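Local coordinates for N-terminal acetyltransferase-like protein (Chaetomium thermophilum, PDB 5NNP), which probably serves as the TPR-repeat auxiliary subunit of an N-terminal acetyltransferase of the NatA type, a scaffold assembled with its partner chains, at residues R146-L158 against L532-R545. Sequence-based numbering, arbitrary orientation.
Sequences RQNWTALAIAYHL and LRKGQIRAYVDMVR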
ATOM      1  N   ARG A 146     -29.582   9.286  -1.424  1.00 38.91           N
ATOM      2  CA  ARG A 146     -29.104   8.236  -0.520  1.00 35.63           C
ATOM      3  C   ARG A 146     -27.659   8.435  -0.068  1.00 36.73           C
ATOM      4  O   ARG A 146     -27.339   8.131   1.073  1.00 45.93           O
ATOM      5  CB  ARG A 146     -29.249   6.842  -1.142  1.00 31.75           C
ATOM      6  CG  ARG A 146     -28.788   5.723  -0.208  1.00 37.73           C
ATOM      7  CD  ARG A 146     -29.220   4.313  -0.626  1.00 40.17           C
ATOM      8  NE  ARG A 146     -29.083   3.350   0.478  1.00 26.79           N
ATOM      9  CZ  ARG A 146     -29.562   2.108   0.466  1.00 34.68           C
ATOM     10  NH1 ARG A 146     -29.398   1.327   1.525  1.00 36.99           N
ATOM     11  NH2 ARG A 146     -30.209   1.635  -0.595  1.00 28.28           N
ATOM     12  N   GLN A 147     -26.799   8.956  -0.939  1.00 38.32           N
ATOM     13  CA  GLN A 147     -25.387   9.197  -0.590  1.00 31.62           C
ATOM     14  C   GLN A 147     -25.217   9.929   0.713  1.00 31.78           C
ATOM     15  O   GLN A 147     -24.318   9.633   1.490  1.00 40.01           O
ATOM     16  CB  GLN A 147     -24.679  10.033  -1.640  1.00 35.95           C
ATOM     17  CG  GLN A 147     -24.527   9.424  -2.985  1.00 50.19           C
ATOM     18  CD  GLN A 147     -23.908  10.412  -3.942  1.00 54.49           C
ATOM     19  OE1 GLN A 147     -23.259  11.373  -3.520  1.00 51.35           O
ATOM     20  NE2 GLN A 147     -24.122  10.200  -5.236  1.00 57.79           N
ATOM     21  N   ASN A 148     -26.058  10.925   0.934  1.00 35.99           N
ATOM     22  CA  ASN A 148     -25.938  11.738   2.133  1.00 41.03           C
ATOM     23  C   ASN A 148     -26.282  10.984   3.401  1.00 40.91           C
ATOM     24  O   ASN A 148     -25.804  11.366   4.456  1.00 47.33           O
ATOM     25  CB  ASN A 148     -26.810  12.983   2.021  1.00 41.96           C
ATOM     26  CG  ASN A 148     -26.362  13.891   0.901  1.00 36.95           C
ATOM     27  OD1 ASN A 148     -25.173  13.980   0.614  1.00 31.34           O
ATOM     28  ND2 ASN A 148     -27.312  14.564   0.256  1.00 34.81           N
ATOM     29  N   TRP A 149     -27.093   9.922   3.316  1.00 35.59           N
ATOM     30  CA  TRP A 149     -27.380   9.105   4.509  1.00 34.95           C
ATOM     31  C   TRP A 149     -26.177   8.235   4.826  1.00 34.50           C
ATOM     32  O   TRP A 149     -25.698   8.191   5.970  1.00 37.35           O
ATOM     33  CB  TRP A 149     -28.619   8.236   4.329  1.00 25.84           C
ATOM     34  CG  TRP A 149     -29.874   9.033   4.264  1.00 40.75           C
ATOM     35  CD1 TRP A 149     -30.401   9.629   3.158  1.00 36.87           C
ATOM     36  CD2 TRP A 149     -30.781   9.321   5.346  1.00 41.86           C
ATOM     37  NE1 TRP A 149     -31.557  10.279   3.479  1.00 39.41           N
ATOM     38  CE2 TRP A 149     -31.818  10.111   4.815  1.00 39.08           C
ATOM     39  CE3 TRP A 149     -30.809   9.000   6.716  1.00 41.36           C
ATOM     40  CZ2 TRP A 149     -32.875  10.590   5.600  1.00 33.58           C
ATOM     41  CZ3 TRP A 149     -31.853   9.475   7.494  1.00 29.09           C
ATOM     42  CH2 TRP A 149     -32.873  10.262   6.932  1.00 35.69           C
ATOM     43  N   THR A 150     -25.696   7.549   3.793  1.00 27.25           N
ATOM     44  CA  THR A 150     -24.510   6.698   3.892  1.00 30.15           C
ATOM     45  C   THR A 150     -23.289   7.455   4.419  1.00 34.60           C
ATOM     46  O   THR A 150     -22.587   6.967   5.298  1.00 39.27           O
ATOM     47  CB  THR A 150     -24.177   6.095   2.535  1.00 31.11           C
ATOM     48  OG1 THR A 150     -25.313   5.367   2.085  1.00 34.46           O
ATOM     49  CG2 THR A 150     -22.953   5.164   2.620  1.00 30.36           C
ATOM     50  N   ALA A 151     -23.065   8.655   3.884  1.00 30.95           N
ATOM     51  CA  ALA A 151     -21.984   9.528   4.331  1.00 33.69           C
ATOM     52  C   ALA A 151     -22.059   9.844   5.827  1.00 35.68           C
ATOM     53  O   ALA A 151     -21.042   9.791   6.515  1.00 36.81           O
ATOM     54  CB  ALA A 151     -21.987  10.817   3.525  1.00 31.76           C
ATOM     55  N   LEU A 152     -23.258  10.168   6.328  1.00 32.74           N
ATOM     56  CA  LEU A 152     -23.420  10.448   7.753  1.00 27.62           C
ATOM     57  C   LEU A 152     -23.193   9.178   8.566  1.00 29.63           C
ATOM     58  O   LEU A 152     -22.612   9.242   9.644  1.00 36.36           O
ATOM     59  CB  LEU A 152     -24.798  11.043   8.080  1.00 35.91           C
ATOM     60  CG  LEU A 152     -25.071  11.199   9.600  1.00 37.46           C
ATOM     61  CD1 LEU A 152     -24.083  12.161  10.298  1.00 31.07           C
ATOM     62  CD2 LEU A 152     -26.509  11.573   9.919  1.00 37.92           C
ATOM     63  N   ALA A 153     -23.626   8.030   8.052  1.00 27.87           N
ATOM     64  CA  ALA A 153     -23.297   6.752   8.684  1.00 30.23           C
ATOM     65  C   ALA A 153     -21.772   6.501   8.726  1.00 32.42           C
ATOM     66  O   ALA A 153     -21.231   6.075   9.753  1.00 30.80           O
ATOM     67  CB  ALA A 153     -23.992   5.628   7.975  1.00 34.33           C
ATOM     68  N   ILE A 154     -21.083   6.795   7.621  1.00 26.95           N
ATOM     69  CA  ILE A 154     -19.629   6.647   7.577  1.00 27.90           C
ATOM     70  C   ILE A 154     -18.931   7.553   8.605  1.00 37.94           C
ATOM     71  O   ILE A 154     -18.018   7.108   9.311  1.00 41.35           O
ATOM     72  CB  ILE A 154     -19.077   6.946   6.169  1.00 24.31           C
ATOM     73  CG1 ILE A 154     -19.476   5.836   5.195  1.00 24.34           C
ATOM     74  CG2 ILE A 154     -17.577   7.090   6.194  1.00 24.19           C
ATOM     75  CD1 ILE A 154     -19.578   6.298   3.770  1.00 21.36           C
ATOM     76  N   ALA A 155     -19.369   8.808   8.706  1.00 33.75           N
ATOM     77  CA  ALA A 155     -18.763   9.749   9.647  1.00 33.62           C
ATOM     78  C   ALA A 155     -18.905   9.250  11.075  1.00 34.30           C
ATOM     79  O   ALA A 155     -17.955   9.317  11.869  1.00 33.07           O
ATOM     80  CB  ALA A 155     -19.382  11.110   9.516  1.00 36.52           C
ATOM     81  N   TYR A 156     -20.098   8.754  11.402  1.00 30.84           N
ATOM     82  CA  TYR A 156     -20.338   8.193  12.728  1.00 36.06           C
ATOM     83  C   TYR A 156     -19.447   6.977  12.971  1.00 37.23           C
ATOM     84  O   TYR A 156     -18.827   6.845  14.024  1.00 44.50           O
ATOM     85  CB  TYR A 156     -21.801   7.788  12.887  1.00 43.13           C
ATOM     86  CG  TYR A 156     -22.729   8.891  13.318  1.00 43.71           C
ATOM     87  CD1 TYR A 156     -22.379   9.770  14.333  1.00 49.79           C
ATOM     88  CD2 TYR A 156     -23.973   9.036  12.729  1.00 41.46           C
ATOM     89  CE1 TYR A 156     -23.258  10.777  14.740  1.00 46.31           C
ATOM     90  CE2 TYR A 156     -24.835  10.026  13.111  1.00 43.38           C
ATOM     91  CZ  TYR A 156     -24.484  10.893  14.111  1.00 41.80           C
ATOM     92  OH  TYR A 156     -25.377  11.873  14.459  1.00 42.99           O
ATOM     93  N   HIS A 157     -19.406   6.096  11.975  1.00 36.49           N
ATOM     94  CA  HIS A 157     -18.604   4.876  11.990  1.00 33.24           C
ATOM     95  C   HIS A 157     -17.121   5.146  12.242  1.00 35.57           C
ATOM     96  O   HIS A 157     -16.504   4.531  13.118  1.00 31.03           O
ATOM     97  CB  HIS A 157     -18.786   4.144  10.661  1.00 35.38           C
ATOM     98  CG  HIS A 157     -18.185   2.775  10.641  1.00 38.93           C
ATOM     99  ND1 HIS A 157     -17.990   2.073   9.472  1.00 44.94           N
ATOM    100  CD2 HIS A 157     -17.727   1.988  11.639  1.00 33.65           C
ATOM    101  CE1 HIS A 157     -17.435   0.905   9.754  1.00 37.86           C
ATOM    102  NE2 HIS A 157     -17.264   0.828  11.058  1.00 31.87           N
ATOM    103  N   LEU A 158     -16.552   6.076  11.479  1.00 29.21           N
ATOM    104  CA  LEU A 158     -15.138   6.394  11.616  1.00 28.08           C
ATOM    105  C   LEU A 158     -14.881   7.116  12.933  1.00 38.92           C
ATOM    106  O   LEU A 158     -13.754   7.100  13.433  1.00 39.03           O
ATOM    107  CB  LEU A 158     -14.651   7.241  10.441  1.00 29.24           C
ATOM    108  CG  LEU A 158     -14.656   6.563   9.061  1.00 31.93           C
ATOM    109  CD1 LEU A 158     -14.113   7.513   7.984  1.00 30.39           C
ATOM    110  CD2 LEU A 158     -13.860   5.256   9.099  1.00 23.86           C
ATOM    111  N   LEU A 532     -18.612   7.852  -2.371  1.00 36.98           N
ATOM    112  CA  LEU A 532     -20.044   8.011  -2.112  1.00 37.82           C
ATOM    113  C   LEU A 532     -20.822   7.864  -3.428  1.00 41.61           C
ATOM    114  O   LEU A 532     -21.956   7.405  -3.429  1.00 43.64           O
ATOM    115  CB  LEU A 532     -20.351   9.353  -1.437  1.00 33.61           C
ATOM    116  CG  LEU A 532     -19.806   9.575  -0.019  1.00 40.48           C
ATOM    117  CD1 LEU A 532     -20.075  10.983   0.464  1.00 31.15           C
ATOM    118  CD2 LEU A 532     -20.374   8.580   0.988  1.00 41.69           C
ATOM    119  N   ARG A 533     -20.203   8.233  -4.547  1.00 40.81           N
ATOM    120  CA  ARG A 533     -20.855   8.108  -5.843  1.00 43.41           C
ATOM    121  C   ARG A 533     -20.856   6.648  -6.304  1.00 41.64           C
ATOM    122  O   ARG A 533     -21.853   6.168  -6.840  1.00 42.68           O
ATOM    123  CB  ARG A 533     -20.176   9.007  -6.888  1.00 51.75           C
ATOM    124  CG  ARG A 533     -20.686  10.447  -6.911  1.00 64.98           C
ATOM    125  CD  ARG A 533     -19.559  11.481  -6.826  1.00 73.16           C
ATOM    126  NE  ARG A 533     -18.805  11.611  -8.073  1.00 81.34           N
ATOM    127  CZ  ARG A 533     -17.637  12.246  -8.176  1.00 84.75           C
ATOM    128  NH1 ARG A 533     -17.089  12.809  -7.098  1.00 76.78           N
ATOM    129  NH2 ARG A 533     -17.009  12.309  -9.353  1.00 84.37           N
ATOM    130  N   LYS A 534     -19.750   5.944  -6.087  1.00 35.65           N
ATOM    131  CA  LYS A 534     -19.663   4.519  -6.405  1.00 40.04           C
ATOM    132  C   LYS A 534     -20.481   3.629  -5.462  1.00 45.97           C
ATOM    133  O   LYS A 534     -20.885   2.538  -5.841  1.00 60.36           O
ATOM    134  CB  LYS A 534     -18.206   4.044  -6.370  1.00 46.57           C
ATOM    135  CG  LYS A 534     -17.207   4.914  -7.128  1.00 53.52           C
ATOM    136  CD  LYS A 534     -17.581   5.132  -8.593  1.00 57.18           C
ATOM    137  CE  LYS A 534     -17.584   3.838  -9.385  1.00 63.93           C
ATOM    138  NZ  LYS A 534     -17.948   4.063 -10.818  1.00 66.93           N
ATOM    139  N   GLY A 535     -20.700   4.073  -4.227  1.00 38.07           N
ATOM    140  CA  GLY A 535     -21.403   3.264  -3.242  1.00 34.22           C
ATOM    141  C   GLY A 535     -20.603   2.114  -2.640  1.00 39.84           C
ATOM    142  O   GLY A 535     -21.104   1.399  -1.788  1.00 46.09           O
ATOM    143  N   GLN A 536     -19.363   1.932  -3.082  1.00 38.17           N
ATOM    144  CA  GLN A 536     -18.513   0.847  -2.611  1.00 30.95           C
ATOM    145  C   GLN A 536     -17.878   1.178  -1.265  1.00 39.24           C
ATOM    146  O   GLN A 536     -16.691   1.468  -1.179  1.00 39.20           O
ATOM    147  CB  GLN A 536     -17.430   0.555  -3.638  1.00 38.03           C
ATOM    148  CG  GLN A 536     -17.968   0.127  -4.992  1.00 43.86           C
ATOM    149  CD  GLN A 536     -18.326  -1.360  -5.072  1.00 48.26           C
ATOM    150  OE1 GLN A 536     -18.308  -2.087  -4.075  1.00 44.94           O
ATOM    151  NE2 GLN A 536     -18.632  -1.816  -6.277  1.00 50.47           N
ATOM    152  N   ILE A 537     -18.676   1.092  -0.213  1.00 28.46           N
ATOM    153  CA  ILE A 537     -18.351   1.716   1.046  1.00 30.17           C
ATOM    154  C   ILE A 537     -17.310   0.990   1.894  1.00 33.03           C
ATOM    155  O   ILE A 537     -16.463   1.631   2.503  1.00 26.24           O
ATOM    156  CB  ILE A 537     -19.630   1.902   1.877  1.00 29.52           C
ATOM    157  CG1 ILE A 537     -20.722   2.511   0.985  1.00 32.22           C
ATOM    158  CG2 ILE A 537     -19.341   2.765   3.080  1.00 28.68           C
ATOM    159  CD1 ILE A 537     -20.339   3.842   0.378  1.00 29.83           C
ATOM    160  N   ARG A 538     -17.393  -0.329   1.971  1.00 27.47           N
ATOM    161  CA  ARG A 538     -16.391  -1.086   2.709  1.00 28.24           C
ATOM    162  C   ARG A 538     -14.962  -0.822   2.177  1.00 30.21           C
ATOM    163  O   ARG A 538     -14.022  -0.693   2.964  1.00 32.97           O
ATOM    164  CB  ARG A 538     -16.728  -2.580   2.672  1.00 27.77           C
ATOM    165  CG  ARG A 538     -17.967  -2.947   3.483  1.00 39.29           C
ATOM    166  CD  ARG A 538     -18.458  -4.343   3.148  1.00 40.39           C
ATOM    167  NE  ARG A 538     -18.747  -4.462   1.724  1.00 36.13           N
ATOM    168  CZ  ARG A 538     -18.349  -5.474   0.966  1.00 34.98           C
ATOM    169  NH1 ARG A 538     -17.668  -6.465   1.508  1.00 31.57           N
ATOM    170  NH2 ARG A 538     -18.649  -5.503  -0.328  1.00 32.08           N
ATOM    171  N   ALA A 539     -14.797  -0.694   0.861  1.00 25.47           N
ATOM    172  CA  ALA A 539     -13.468  -0.437   0.321  1.00 31.91           C
ATOM    173  C   ALA A 539     -12.988   0.922   0.786  1.00 33.33           C
ATOM    174  O   ALA A 539     -11.819   1.080   1.167  1.00 31.21           O
ATOM    175  CB  ALA A 539     -13.444  -0.528  -1.219  1.00 24.57           C
ATOM    176  N   TYR A 540     -13.890   1.901   0.756  1.00 30.41           N
ATOM    177  CA  TYR A 540     -13.548   3.234   1.227  1.00 37.68           C
ATOM    178  C   TYR A 540     -13.028   3.202   2.678  1.00 34.66           C
ATOM    179  O   TYR A 540     -11.993   3.804   2.990  1.00 27.83           O
ATOM    180  CB  TYR A 540     -14.744   4.183   1.128  1.00 24.72           C
ATOM    181  CG  TYR A 540     -14.470   5.513   1.787  1.00 31.91           C
ATOM    182  CD1 TYR A 540     -13.777   6.510   1.117  1.00 24.26           C
ATOM    183  CD2 TYR A 540     -14.880   5.763   3.094  1.00 26.36           C
ATOM    184  CE1 TYR A 540     -13.517   7.719   1.719  1.00 29.47           C
ATOM    185  CE2 TYR A 540     -14.619   6.962   3.706  1.00 28.83           C
ATOM    186  CZ  TYR A 540     -13.933   7.946   3.019  1.00 31.76           C
ATOM    187  OH  TYR A 540     -13.661   9.155   3.637  1.00 31.16           O
ATOM    188  N   VAL A 541     -13.742   2.498   3.555  1.00 29.78           N
ATOM    189  CA  VAL A 541     -13.354   2.447   4.950  1.00 31.04           C
ATOM    190  C   VAL A 541     -12.054   1.661   5.102  1.00 34.22           C
ATOM    191  O   VAL A 541     -11.276   1.947   6.000  1.00 38.83           O
ATOM    192  CB  VAL A 541     -14.446   1.826   5.850  1.00 29.17           C
ATOM    193  CG1 VAL A 541     -13.894   1.622   7.257  1.00 25.15           C
ATOM    194  CG2 VAL A 541     -15.669   2.713   5.905  1.00 25.83           C
ATOM    195  N   ASP A 542     -11.820   0.683   4.226  1.00 32.43           N
ATOM    196  CA  ASP A 542     -10.528  -0.016   4.187  1.00 28.48           C
ATOM    197  C   ASP A 542      -9.390   0.936   3.854  1.00 35.64           C
ATOM    198  O   ASP A 542      -8.308   0.868   4.444  1.00 37.44           O
ATOM    199  CB  ASP A 542     -10.527  -1.144   3.162  1.00 31.07           C
ATOM    200  CG  ASP A 542     -11.173  -2.397   3.678  1.00 45.71           C
ATOM    201  OD1 ASP A 542     -11.233  -2.561   4.911  1.00 43.06           O
ATOM    202  OD2 ASP A 542     -11.606  -3.226   2.845  1.00 55.44           O
ATOM    203  N   MET A 543      -9.640   1.814   2.894  1.00 28.04           N
ATOM    204  CA  MET A 543      -8.619   2.735   2.437  1.00 26.21           C
ATOM    205  C   MET A 543      -8.237   3.709   3.543  1.00 33.64           C
ATOM    206  O   MET A 543      -7.060   3.851   3.877  1.00 35.87           O
ATOM    207  CB  MET A 543      -9.103   3.485   1.205  1.00 21.55           C
ATOM    208  CG  MET A 543      -8.075   4.450   0.688  1.00 32.53           C
ATOM    209  SD  MET A 543      -8.801   5.981   0.100  1.00 45.85           S
ATOM    210  CE  MET A 543      -9.564   6.555   1.585  1.00 23.30           C
ATOM    211  N   VAL A 544      -9.253   4.358   4.111  1.00 33.40           N
ATOM    212  CA  VAL A 544      -9.097   5.257   5.240  1.00 34.55           C
ATOM    213  C   VAL A 544      -8.259   4.644   6.378  1.00 38.52           C
ATOM    214  O   VAL A 544      -7.349   5.279   6.911  1.00 29.90           O
ATOM    215  CB  VAL A 544     -10.478   5.668   5.809  1.00 36.04           C
ATOM    216  CG1 VAL A 544     -10.302   6.370   7.163  1.00 23.07           C
ATOM    217  CG2 VAL A 544     -11.230   6.561   4.804  1.00 22.99           C
ATOM    218  N   ARG A 545      -8.575   3.409   6.745  1.00 36.33           N
ATOM    219  CA  ARG A 545      -7.868   2.763   7.836  1.00 36.51           C
ATOM    220  C   ARG A 545      -6.421   2.445   7.453  1.00 39.66           C
ATOM    221  O   ARG A 545      -5.526   2.591   8.281  1.00 43.92           O
ATOM    222  CB  ARG A 545      -8.617   1.507   8.284  1.00 30.74           C
ATOM    223  CG  ARG A 545      -9.907   1.852   9.043  1.00 29.88           C
ATOM    224  CD  ARG A 545     -10.785   0.640   9.326  1.00 29.80           C
ATOM    225  NE  ARG A 545     -11.864   0.984  10.243  1.00 36.56           N
ATOM    226  CZ  ARG A 545     -12.818   0.147  10.626  1.00 42.34           C
ATOM    227  NH1 ARG A 545     -12.825  -1.098  10.157  1.00 38.55           N
ATOM    228  NH2 ARG A 545     -13.757   0.561  11.478  1.00 41.27           N
TER
HETATM  229  O   HOH W   1     -14.168   2.959  13.787  1.00 43.80           O
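Gln147 lies across the last turn of helix 527-534. Its CB is 4.2 Å from Leu532 O; the chain then turns beside its own backbone N (chi1 -65°) and runs on extended, Gln147 CG closing to 3.3 Å from Leu532 O, the amide carbon passing the same carbonyl, OE1 coming to Leu532 CB, and NE2 ending 3.8 Å from Arg533 CG. No hydrogen bond crosses here; glutamine suits the place because its methylenes pack on the helix end while a polar head is tolerated at a partly exposed margin. Cut back to an alanine, this position would probably leave the Leu532 carbonyl uncovered and Arg533 CG without its neighbour. Deeper in, small Ala151 makes room for Leu532, whose CD1 comes within 3.6 Å of Ala151 CB, while Leu532 CD2 slides past Ile154 CD1. Branched Ile154 serves two neighbours: CD1 meets Ile537 CG2 at 3.6 Å, and CG2 meets Tyr540 CE2. Leu158 extends the apolar seam to Val541 and Val544. His157 ND1 bonds to Tyr193 OH, while NE2 hydrogen-bonds to Glu200, which also salt-bridges Arg545. Segments 146-158 and 537-545, axes 34° apart in direction, approach to 11.8 Å in a helical-repeat array; helix 185-200 packs on Ile154 and Arg538, helix 112-124 on Leu158 and Tyr540.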